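Local atomic coordinates of sorbitol-6-phosphate dehydrogenase (Erwinia amylovora CFBP1430, PDB entry 5O3Z), a protein that catalyses the oxidation of sorbitol 6-phosphate to fructose 6-phosphate, probably with NAD+ as cofactor, as a member of the short-chain dehydrogenase/reductase family. Residues D221-C229 with I254-M262. Numbering follows the deposited sequence.
Sequences DKVPLKRGC and INVTGGQVM
Leu-225 and Gly-258 show how one backbone bond can join two turns that otherwise meet as hydrocarbon against carbonyl and amide groups. The type I turn Val-223 to Lys-226 offers Leu-225 N to Gly-258 O of the type I' turn Thr-257 to Gln-260, at 3.1 Å and nearly straight (167°). Carbon groups crowd that oxygen: Val-223 CG1 lies 3.3 Å from Gly-258 O and Pro-224 CD 3.4 Å from it. With CG1 anti to the backbone N (chi1 -174°), Val-223 sends this methyl to the turn carbonyls and leaves CG2 for Gln-260 OE1. The Pro-224 ring rests on the Gly-259 peptide, while Leu-225 CD1 lies 3.6 Å from Gly-258 CA. Gln-260 is extended beyond CG, and its side chain crosses Lys-222 obliquely, Gln-260 NE2 being 3.9 Å from Lys-222 CE. Further along, Cys-229 SG reaches Val-256 CG1 at 4.1 Å, where the last strand of the Rossmann-type sheet ends. Thr-257 OG1 accepts from Val-261 N, just beyond its turn; in the first turn, Lys-226 NZ and N reach Val-223 O from opposite faces of its plane. A second subunit packs on Pro-224 and Leu-225. The chemistry implies that one hydrogen bond, Leu-225 N-H to Gly-258 O, fixes how the turns face each other.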
loop_
_atom_site.group_PDB
_atom_site.type_symbol
_atom_site.label_atom_id
_atom_site.label_comp_id
_atom_site.label_asym_id
_atom_site.label_seq_id
_atom_site.Cartn_x
_atom_site.Cartn_y
_atom_site.Cartn_z
ATOM N N ASP A 221 -1.081 -17.137 16.938
ATOM C CA ASP A 221 -2.278 -17.472 16.207
ATOM C C ASP A 221 -2.651 -16.336 15.255
ATOM O O ASP A 221 -3.389 -16.555 14.319
ATOM C CB ASP A 221 -3.400 -17.890 17.203
ATOM C CG ASP A 221 -4.804 -17.636 16.694
ATOM O OD1 ASP A 221 -5.302 -16.491 16.850
ATOM O OD2 ASP A 221 -5.446 -18.582 16.205
ATOM N N LYS A 222 -2.100 -15.146 15.453
ATOM C CA LYS A 222 -2.238 -14.096 14.453
ATOM C C LYS A 222 -1.384 -14.310 13.214
ATOM O O LYS A 222 -1.664 -13.698 12.202
ATOM C CB LYS A 222 -1.967 -12.713 15.070
ATOM C CG LYS A 222 -3.099 -12.196 15.954
ATOM C CD LYS A 222 -2.699 -10.885 16.641
ATOM C CE LYS A 222 -3.236 -9.653 15.927
ATOM N NZ LYS A 222 -4.656 -9.415 16.316
ATOM N N VAL A 223 -0.361 -15.157 13.255
ATOM C CA VAL A 223 0.544 -15.301 12.127
ATOM C C VAL A 223 0.031 -16.444 11.221
ATOM O O VAL A 223 -0.203 -17.515 11.706
ATOM C CB VAL A 223 1.971 -15.599 12.628
ATOM C CG1 VAL A 223 2.996 -15.600 11.469
ATOM C CG2 VAL A 223 2.392 -14.571 13.667
ATOM N N PRO A 224 -0.123 -16.240 9.911
ATOM C CA PRO A 224 -0.505 -17.428 9.111
ATOM C C PRO A 224 0.480 -18.625 9.266
ATOM O O PRO A 224 0.024 -19.745 9.560
ATOM C CB PRO A 224 -0.531 -16.887 7.713
ATOM C CG PRO A 224 -1.061 -15.514 7.926
ATOM C CD PRO A 224 -0.357 -14.995 9.145
ATOM N N LEU A 225 1.773 -18.389 9.209
ATOM C CA LEU A 225 2.752 -19.443 9.392
ATOM C C LEU A 225 2.845 -19.996 10.786
ATOM O O LEU A 225 3.585 -20.931 10.982
ATOM C CB LEU A 225 4.108 -19.026 8.865
ATOM C CG LEU A 225 4.298 -18.996 7.362
ATOM C CD1 LEU A 225 5.531 -18.270 6.902
ATOM C CD2 LEU A 225 4.339 -20.396 6.836
ATOM N N LYS A 226 2.044 -19.513 11.719
ATOM C CA LYS A 226 1.897 -20.002 13.103
ATOM C C LYS A 226 3.216 -20.067 13.915
ATOM O O LYS A 226 3.482 -21.026 14.673
ATOM C CB LYS A 226 1.133 -21.347 13.168
ATOM C CG LYS A 226 -0.275 -21.312 12.553
ATOM C CD LYS A 226 -1.133 -20.262 13.239
ATOM C CE LYS A 226 -2.570 -20.162 12.791
ATOM N NZ LYS A 226 -2.822 -18.992 11.877
ATOM N N ARG A 227 4.037 -19.054 13.730
ATOM C CA ARG A 227 5.420 -19.040 14.253
ATOM C C ARG A 227 5.724 -17.588 14.569
ATOM O O ARG A 227 5.245 -16.731 13.844
ATOM C CB ARG A 227 6.326 -19.583 13.123
ATOM C CG ARG A 227 7.786 -19.672 13.408
ATOM C CD ARG A 227 8.528 -20.724 12.585
ATOM N NE ARG A 227 8.952 -20.330 11.247
ATOM C CZ ARG A 227 8.393 -20.730 10.087
ATOM N NH1 ARG A 227 7.342 -21.541 10.087
ATOM N NH2 ARG A 227 8.894 -20.311 8.911
ATOM N N GLY A 228 6.484 -17.314 15.634
ATOM C CA GLY A 228 7.042 -15.984 15.863
ATOM C C GLY A 228 8.245 -15.698 15.005
ATOM O O GLY A 228 8.774 -16.586 14.318
ATOM N N CYS A 229 8.709 -14.460 14.978
ATOM C CA CYS A 229 9.850 -14.149 14.132
ATOM C C CYS A 229 11.111 -14.562 14.866
ATOM O O CYS A 229 11.276 -14.288 16.031
ATOM C CB CYS A 229 9.907 -12.664 13.744
ATOM S SG CYS A 229 11.231 -12.157 12.635
ATOM N N ILE A 254 10.575 -4.455 3.472
ATOM C CA ILE A 254 10.565 -5.894 3.241
ATOM C C ILE A 254 9.913 -6.580 4.433
ATOM O O ILE A 254 10.397 -6.512 5.538
ATOM C CB ILE A 254 12.007 -6.396 3.081
ATOM C CG1 ILE A 254 12.702 -5.801 1.891
ATOM C CG2 ILE A 254 12.034 -7.880 2.990
ATOM C CD1 ILE A 254 11.966 -5.805 0.527
ATOM N N ASN A 255 8.756 -7.202 4.250
ATOM C CA ASN A 255 8.101 -7.816 5.351
ATOM C C ASN A 255 8.778 -9.107 5.749
ATOM O O ASN A 255 9.163 -9.913 4.875
ATOM C CB ASN A 255 6.635 -8.103 4.992
ATOM C CG ASN A 255 5.852 -6.845 4.750
ATOM O OD1 ASN A 255 5.132 -6.695 3.740
ATOM N ND2 ASN A 255 6.002 -5.940 5.612
ATOM N N VAL A 256 8.853 -9.347 7.050
ATOM C CA VAL A 256 9.404 -10.577 7.589
ATOM C C VAL A 256 8.494 -10.906 8.699
ATOM O O VAL A 256 8.796 -10.706 9.920
ATOM C CB VAL A 256 10.861 -10.345 8.092
ATOM C CG1 VAL A 256 11.471 -11.647 8.536
ATOM C CG2 VAL A 256 11.712 -9.748 6.974
ATOM N N THR A 257 7.299 -11.380 8.306
ATOM C CA THR A 257 6.177 -11.395 9.232
ATOM C C THR A 257 5.410 -12.709 9.284
ATOM O O THR A 257 4.394 -12.791 9.965
ATOM C CB THR A 257 5.114 -10.258 8.994
ATOM O OG1 THR A 257 4.269 -10.523 7.820
ATOM C CG2 THR A 257 5.712 -8.818 8.982
ATOM N N GLY A 258 5.897 -13.738 8.604
ATOM C CA GLY A 258 5.132 -15.026 8.505
ATOM C C GLY A 258 3.778 -14.871 7.887
ATOM O O GLY A 258 2.842 -15.628 8.197
ATOM N N GLY A 259 3.668 -13.888 6.980
ATOM C CA GLY A 259 2.399 -13.568 6.331
ATOM C C GLY A 259 1.359 -12.752 7.052
ATOM O O GLY A 259 0.245 -12.543 6.530
ATOM N N GLN A 260 1.674 -12.257 8.252
ATOM C CA GLN A 260 0.796 -11.362 8.958
ATOM C C GLN A 260 0.463 -10.092 8.179
ATOM O O GLN A 260 -0.680 -9.618 8.263
ATOM C CB GLN A 260 1.377 -10.996 10.372
ATOM C CG GLN A 260 0.298 -10.374 11.251
ATOM C CD GLN A 260 0.619 -10.236 12.717
ATOM O OE1 GLN A 260 1.600 -10.824 13.222
ATOM N NE2 GLN A 260 -0.216 -9.445 13.430
ATOM N N VAL A 261 1.438 -9.551 7.464
ATOM C CA VAL A 261 1.345 -8.309 6.688
ATOM C C VAL A 261 1.740 -8.617 5.274
ATOM O O VAL A 261 2.785 -9.111 5.058
ATOM C CB VAL A 261 2.343 -7.222 7.202
ATOM C CG1 VAL A 261 2.261 -5.960 6.348
ATOM C CG2 VAL A 261 2.065 -6.862 8.651
ATOM N N MET A 262 0.846 -8.433 4.326
ATOM C CA MET A 262 1.115 -8.792 2.940
ATOM C C MET A 262 0.988 -7.575 2.000
ATOM O O MET A 262 1.216 -7.691 0.774
ATOM C CB MET A 262 0.152 -9.863 2.522
ATOM C CG MET A 262 0.454 -11.253 3.046
ATOM S SD MET A 262 -0.913 -12.423 2.595
ATOM C CE MET A 262 -0.584 -13.807 3.681
#